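Local structure of putative uncharacterized protein (Bacillus anthracis, 3LNO) at residues Val20-Pro23 against Glu24-Val27; Ala60-Ile63 against Val64-Lys68; Glu94-Arg98 against Met99-Ala103. The protein is of unknown function but probably takes part in iron-sulfur cluster assembly. All blocks are in the same frame, centred on the assembly; numbering follows the deposited sequence.

The three contacts are local, each between neighbouring residues, and come in series along one chain. Contact 1 closes the turn between the short strands 21-22 and 27-28. Contact 2 lies in the first turns of helix 60-74, which connects the parallel strands 46-50 and 81-85. Contact 3 begins helix 98-106, after the sheet is complete. The centre of contact 1 is about 11 Å from that of contact 2, which it touches through V20 and P23, and about 13 Å from that of contact 3, where V27 meets A100. Contacts 2 and 3 do not touch; their nearest atoms are about 13 Å apart. The turn thus packs between the crossover helix and the start of the C-terminal helix.

Contact 1: residues Val20-Pro23 against Glu24-Val27; sequences VIDP and ELGV
The carboxylate of D22 has the backbone N of E24 above its plane. E24 N lies 44° out of that plane and donates to D22 OD2 over 3.1 Å. This is an Asx turn. It sits in the tight connection between the short antiparallel strands 21-22 and 27-28, within the iron-sulfur cluster assembly family region. The D22 side chain can fold back over the turn because its CG is anti to the backbone N (chi1 180°). The second flat group, the carboxylate of E24, also comes to OD2. E24 OE1 is 3.3 Å from D22 OD2, and the two planes are 48° apart. Both atoms are acceptors, and two carboxylates so close would probably disfavour each other if both are charged. The poor order of E24 makes its exact place uncertain. L25 CD1 comes to D22 OD1 from a crossing side chain, 4.2 Å away.

The backbone carbonyl of D22 is gripped as well. G26 N donates to D22 O over 2.8 Å, nearly along the C=O axis, and L25 N adds a weak bond. G26 has a positive phi, which turns the chain back toward the first strand. Elsewhere D22 touches T53 and L32, while E24 reaches C57, P58 and M59. Where the chain returns, I21 CG2 packs against V27 N at 3.7 Å, and D22 N donates to V27 O over 2.9 Å.

Contact 2: residues Ala60-Ile63 against Val64-Lys68; sequences AGQI and VSDVK
V64 meets A60 one helical turn back. V64 N donates to A60 O over 3.2 Å, and the bond is almost straight at 173°. V64 CG2 also packs against A60 O, 3.4 Å away. With CG1 anti to the backbone N (chi1 169°), CG2 falls beside N and over the preceding turn. The V64 side chain also touches V83 and V85 of strand 81-85.

S65 pairs with G61 twice. S65 N donates to G61 O in the regular helical way. S65 OG donates to the same oxygen over 3.2 Å, coming from the opposite face of the carbonyl plane. The hydroxyl reaches back because OG sits between the backbone N and the carbonyl carbon (chi1 48°). The serine side chain is thus folded onto its own helix, with two donors holding one carbonyl oxygen.

These residues open helix 60-74, the crossover helix of a beta-alpha-beta unit that joins strand 46-50 to the parallel strand 81-85. Residues I63, V64 and V67 form the side of the helix that faces the sheet.

D66 N donates to Q62 O over 3.0 Å. Its CB lies close over that carbonyl, 3.2 Å from Q62 O. The carboxylate stands on the same side of the helix as Q62, and Q62 itself reaches P23.

V67 is buried. V67 N donates to I63 O over 2.9 Å, and V67 CG2 lies 3.5 Å from that oxygen. I63 and V67, one turn apart, both touch M50 and I29. K68 carries the helix onward: K68 N bonds to V64 O, and K68 O accepts from S72 OG in the next turn.

Contact 3: residues Glu94-Arg98 against Met99-Ala103; sequences ERMSR and MAKIA
S97 accepts from A100 through its side chain: A100 N donates to S97 OG over 3.2 Å at an angle of 160°. S97 is the N-cap of helix 98-106, the last helix of the chain. With chi1 at 68°, S97 OG swings in under the first turn, where it meets A100 N. The same OG is also bonded to the ND2 of N31, so the cap is tied to the body of the protein. The backbone carbonyls at the helix start are satisfied in turn. K101 N donates to S97 O over 3.0 Å, and I102 N donates to R98 O.

K101 serves the chain before the cap. Its extended side chain runs back, and K101 NZ donates to E94 O over 3.1 Å from above the carbonyl plane. A water takes a second bond from NZ and gives one to M96 O. NZ thus holds E94 O directly and M96 O through the water.

The CB of the selenomethionine M96 packs on A100 CB at 3.8 Å. Its side chain crosses that of K101, with M96 CE 3.6 Å from K101 CG. M96 also touches W91. R98 lies side by side with the selenomethionine M99, and its guanidinium has M99 CG over one face, 3.9 Å from R98 NH1. On the aliphatic part, R98 CG rests 3.9 Å from I102 CD1.

Contact 1: residues Val20-Pro23 against Glu24-Val27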
# COMPACT_ATOMS: atom_id res chain seq x y z
N VAL A 20 -3.91 -6.15 1.86
CA VAL A 20 -3.80 -6.23 0.38
C VAL A 20 -2.57 -7.06 0.02
O VAL A 20 -1.44 -6.68 0.33
CB VAL A 20 -3.63 -4.81 -0.25
CG1 VAL A 20 -3.42 -4.92 -1.76
CG2 VAL A 20 -4.82 -3.87 0.11
N ILE A 21 -2.79 -8.21 -0.62
CA ILE A 21 -1.71 -9.15 -0.91
C ILE A 21 -1.21 -9.03 -2.35
O ILE A 21 -2.01 -8.91 -3.28
CB ILE A 21 -2.19 -10.61 -0.68
CG1 ILE A 21 -3.02 -10.71 0.61
CG2 ILE A 21 -1.01 -11.56 -0.58
CD1 ILE A 21 -2.30 -10.18 1.82
N ASP A 22 0.11 -9.09 -2.56
CA ASP A 22 0.62 -9.33 -3.92
C ASP A 22 0.49 -10.83 -4.23
O ASP A 22 1.21 -11.63 -3.66
CB ASP A 22 2.07 -8.89 -4.07
CG ASP A 22 2.63 -9.15 -5.48
OD1 ASP A 22 3.72 -8.65 -5.81
OD2 ASP A 22 1.96 -9.83 -6.28
N PRO A 23 -0.43 -11.20 -5.14
CA PRO A 23 -0.73 -12.62 -5.32
C PRO A 23 0.49 -13.46 -5.74
O PRO A 23 0.62 -14.61 -5.30
CB PRO A 23 -1.79 -12.62 -6.43
CG PRO A 23 -2.37 -11.25 -6.42
CD PRO A 23 -1.24 -10.34 -6.02
N GLU A 24 1.37 -12.91 -6.55
CA GLU A 24 2.54 -13.64 -7.00
C GLU A 24 3.52 -13.96 -5.86
O GLU A 24 4.20 -14.97 -5.89
CB GLU A 24 3.24 -12.87 -8.12
CG GLU A 24 2.34 -12.63 -9.33
CD GLU A 24 2.72 -11.37 -10.10
OE1 GLU A 24 2.86 -10.30 -9.47
OE2 GLU A 24 2.88 -11.46 -11.35
N LEU A 25 3.60 -13.10 -4.85
CA LEU A 25 4.53 -13.37 -3.76
C LEU A 25 3.90 -13.87 -2.48
O LEU A 25 4.61 -14.34 -1.60
CB LEU A 25 5.38 -12.15 -3.45
CG LEU A 25 6.44 -11.88 -4.50
CD1 LEU A 25 7.08 -10.53 -4.24
CD2 LEU A 25 7.47 -13.03 -4.50
N GLY A 26 2.58 -13.76 -2.37
CA GLY A 26 1.91 -14.16 -1.14
C GLY A 26 2.29 -13.29 0.06
O GLY A 26 2.22 -13.75 1.19
N VAL A 27 2.67 -12.04 -0.20
CA VAL A 27 3.08 -11.11 0.86
C VAL A 27 2.33 -9.81 0.66
O VAL A 27 2.07 -9.42 -0.48
CB VAL A 27 4.62 -10.90 0.85
CG1 VAL A 27 5.05 -9.74 1.74
CG2 VAL A 27 5.31 -12.17 1.32

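Contact 2: residues Ala60-Ile63 against Val64-Lys68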
# COMPACT_ATOMS: atom_id res chain seq x y z
N ALA A 60 -1.03 -5.62 -11.46
CA ALA A 60 -1.14 -4.22 -11.06
C ALA A 60 -2.59 -3.75 -10.98
O ALA A 60 -2.96 -3.02 -10.06
CB ALA A 60 -0.35 -3.33 -12.01
N GLY A 61 -3.41 -4.16 -11.94
CA GLY A 61 -4.80 -3.74 -11.96
C GLY A 61 -5.55 -4.30 -10.76
O GLY A 61 -6.30 -3.59 -10.12
N GLN A 62 -5.32 -5.57 -10.46
CA GLN A 62 -5.97 -6.20 -9.32
C GLN A 62 -5.51 -5.62 -7.97
O GLN A 62 -6.29 -5.51 -7.04
CB GLN A 62 -5.74 -7.71 -9.34
CG GLN A 62 -6.48 -8.44 -8.25
CD GLN A 62 -6.15 -9.91 -8.20
OE1 GLN A 62 -5.83 -10.52 -9.23
NE2 GLN A 62 -6.22 -10.50 -7.01
N ILE A 63 -4.24 -5.24 -7.88
CA ILE A 63 -3.72 -4.69 -6.63
C ILE A 63 -4.39 -3.35 -6.32
O ILE A 63 -4.91 -3.14 -5.22
CB ILE A 63 -2.17 -4.66 -6.62
CG1 ILE A 63 -1.64 -6.10 -6.52
CG2 ILE A 63 -1.64 -3.82 -5.46
CD1 ILE A 63 -0.13 -6.23 -6.66
N VAL A 64 -4.45 -2.47 -7.31
CA VAL A 64 -5.10 -1.19 -7.15
C VAL A 64 -6.58 -1.26 -6.76
O VAL A 64 -7.02 -0.55 -5.84
CB VAL A 64 -4.99 -0.35 -8.41
CG1 VAL A 64 -5.92 0.87 -8.29
CG2 VAL A 64 -3.53 0.06 -8.64
N SER A 65 -7.38 -2.08 -7.45
CA SER A 65 -8.78 -2.22 -7.04
C SER A 65 -8.88 -2.84 -5.63
O SER A 65 -9.77 -2.50 -4.85
CB SER A 65 -9.64 -2.97 -8.07
OG SER A 65 -9.02 -4.16 -8.50
N ASP A 66 -7.95 -3.73 -5.30
CA ASP A 66 -7.91 -4.30 -3.95
C ASP A 66 -7.63 -3.22 -2.88
O ASP A 66 -8.24 -3.22 -1.80
CB ASP A 66 -6.88 -5.40 -3.88
CG ASP A 66 -7.49 -6.74 -3.58
OD1 ASP A 66 -8.30 -7.23 -4.41
OD2 ASP A 66 -7.16 -7.31 -2.51
N VAL A 67 -6.74 -2.29 -3.19
CA VAL A 67 -6.52 -1.15 -2.31
C VAL A 67 -7.82 -0.38 -2.07
O VAL A 67 -8.19 -0.11 -0.92
CB VAL A 67 -5.41 -0.18 -2.87
CG1 VAL A 67 -5.42 1.11 -2.11
CG2 VAL A 67 -4.02 -0.80 -2.74
N LYS A 68 -8.56 -0.06 -3.13
CA LYS A 68 -9.81 0.68 -2.95
C LYS A 68 -10.85 -0.10 -2.17
O LYS A 68 -11.49 0.43 -1.28
CB LYS A 68 -10.36 1.16 -4.29
CG LYS A 68 -9.39 2.07 -5.02
CD LYS A 68 -10.03 2.66 -6.27
CE LYS A 68 -9.28 3.92 -6.74
NZ LYS A 68 -10.08 4.60 -7.78

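Contact 3: residues Glu94-Arg98 against Met99-Ala103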
# COMPACT_ATOMS: atom_id res chain seq x y z
N GLU A 94 15.47 -4.94 -1.32
CA GLU A 94 16.04 -4.28 -0.14
C GLU A 94 14.98 -3.52 0.63
O GLU A 94 15.14 -3.32 1.84
CB GLU A 94 17.18 -3.32 -0.51
CG GLU A 94 18.53 -4.00 -0.74
CD GLU A 94 19.68 -2.98 -0.95
OE1 GLU A 94 19.52 -2.02 -1.74
OE2 GLU A 94 20.75 -3.15 -0.31
N ARG A 95 13.89 -3.16 -0.04
CA ARG A 95 12.76 -2.44 0.58
C ARG A 95 11.81 -3.33 1.41
O ARG A 95 10.92 -2.86 2.12
CB ARG A 95 11.94 -1.72 -0.50
CG ARG A 95 12.68 -0.55 -1.11
CD ARG A 95 11.79 0.17 -2.11
NE ARG A 95 12.54 1.25 -2.73
CZ ARG A 95 12.59 2.48 -2.25
NH1 ARG A 95 11.93 2.81 -1.15
NH2 ARG A 95 13.32 3.39 -2.88
N MSE A 96 12.01 -4.63 1.33
CA MSE A 96 11.14 -5.52 2.11
C MSE A 96 11.35 -5.39 3.63
O MSE A 96 12.47 -5.13 4.08
CB MSE A 96 11.41 -6.93 1.66
CG MSE A 96 10.90 -7.10 0.24
SE MSE A 96 11.00 -8.95 -0.33
CE MSE A 96 12.42 -9.70 0.73
N SER A 97 10.29 -5.59 4.42
CA SER A 97 10.44 -5.61 5.89
C SER A 97 11.26 -6.81 6.39
O SER A 97 11.49 -7.76 5.66
CB SER A 97 9.05 -5.68 6.55
OG SER A 97 8.43 -6.94 6.28
N ARG A 98 11.64 -6.77 7.68
CA ARG A 98 12.34 -7.89 8.32
C ARG A 98 11.54 -9.19 8.14
O ARG A 98 12.10 -10.21 7.78
CB ARG A 98 12.57 -7.57 9.82
CG ARG A 98 13.11 -8.73 10.75
CD ARG A 98 13.08 -8.31 12.22
NE ARG A 98 11.72 -7.92 12.65
CZ ARG A 98 10.81 -8.77 13.13
NH1 ARG A 98 9.60 -8.33 13.44
NH2 ARG A 98 11.10 -10.07 13.29
N MSE A 99 10.23 -9.15 8.38
CA MSE A 99 9.44 -10.40 8.26
C MSE A 99 9.33 -10.90 6.82
O MSE A 99 9.33 -12.12 6.58
CB MSE A 99 8.03 -10.26 8.89
CG MSE A 99 8.05 -10.34 10.42
SE MSE A 99 8.82 -12.05 11.05
CE MSE A 99 7.57 -13.26 10.11
N ALA A 100 9.24 -9.98 5.86
CA ALA A 100 9.21 -10.38 4.46
C ALA A 100 10.52 -11.06 4.09
O ALA A 100 10.52 -12.12 3.43
CB ALA A 100 8.90 -9.16 3.54
N LYS A 101 11.65 -10.48 4.51
CA LYS A 101 12.95 -11.07 4.17
C LYS A 101 13.08 -12.42 4.82
O LYS A 101 13.65 -13.34 4.25
CB LYS A 101 14.11 -10.16 4.62
CG LYS A 101 14.23 -8.88 3.75
CD LYS A 101 15.17 -7.82 4.35
CE LYS A 101 15.41 -6.69 3.32
NZ LYS A 101 16.07 -5.46 3.88
N ILE A 102 12.57 -12.56 6.03
CA ILE A 102 12.72 -13.86 6.67
C ILE A 102 11.82 -14.86 5.94
O ILE A 102 12.25 -15.98 5.63
CB ILE A 102 12.33 -13.80 8.18
CG1 ILE A 102 13.48 -13.18 8.99
CG2 ILE A 102 11.93 -15.20 8.72
CD1 ILE A 102 13.01 -12.64 10.33
N ALA A 103 10.57 -14.46 5.69
CA ALA A 103 9.61 -15.41 5.09
C ALA A 103 10.08 -15.85 3.70
O ALA A 103 10.03 -17.04 3.36
CB ALA A 103 8.22 -14.82 5.03
O HOH W 1 14.33 -4.66 6.06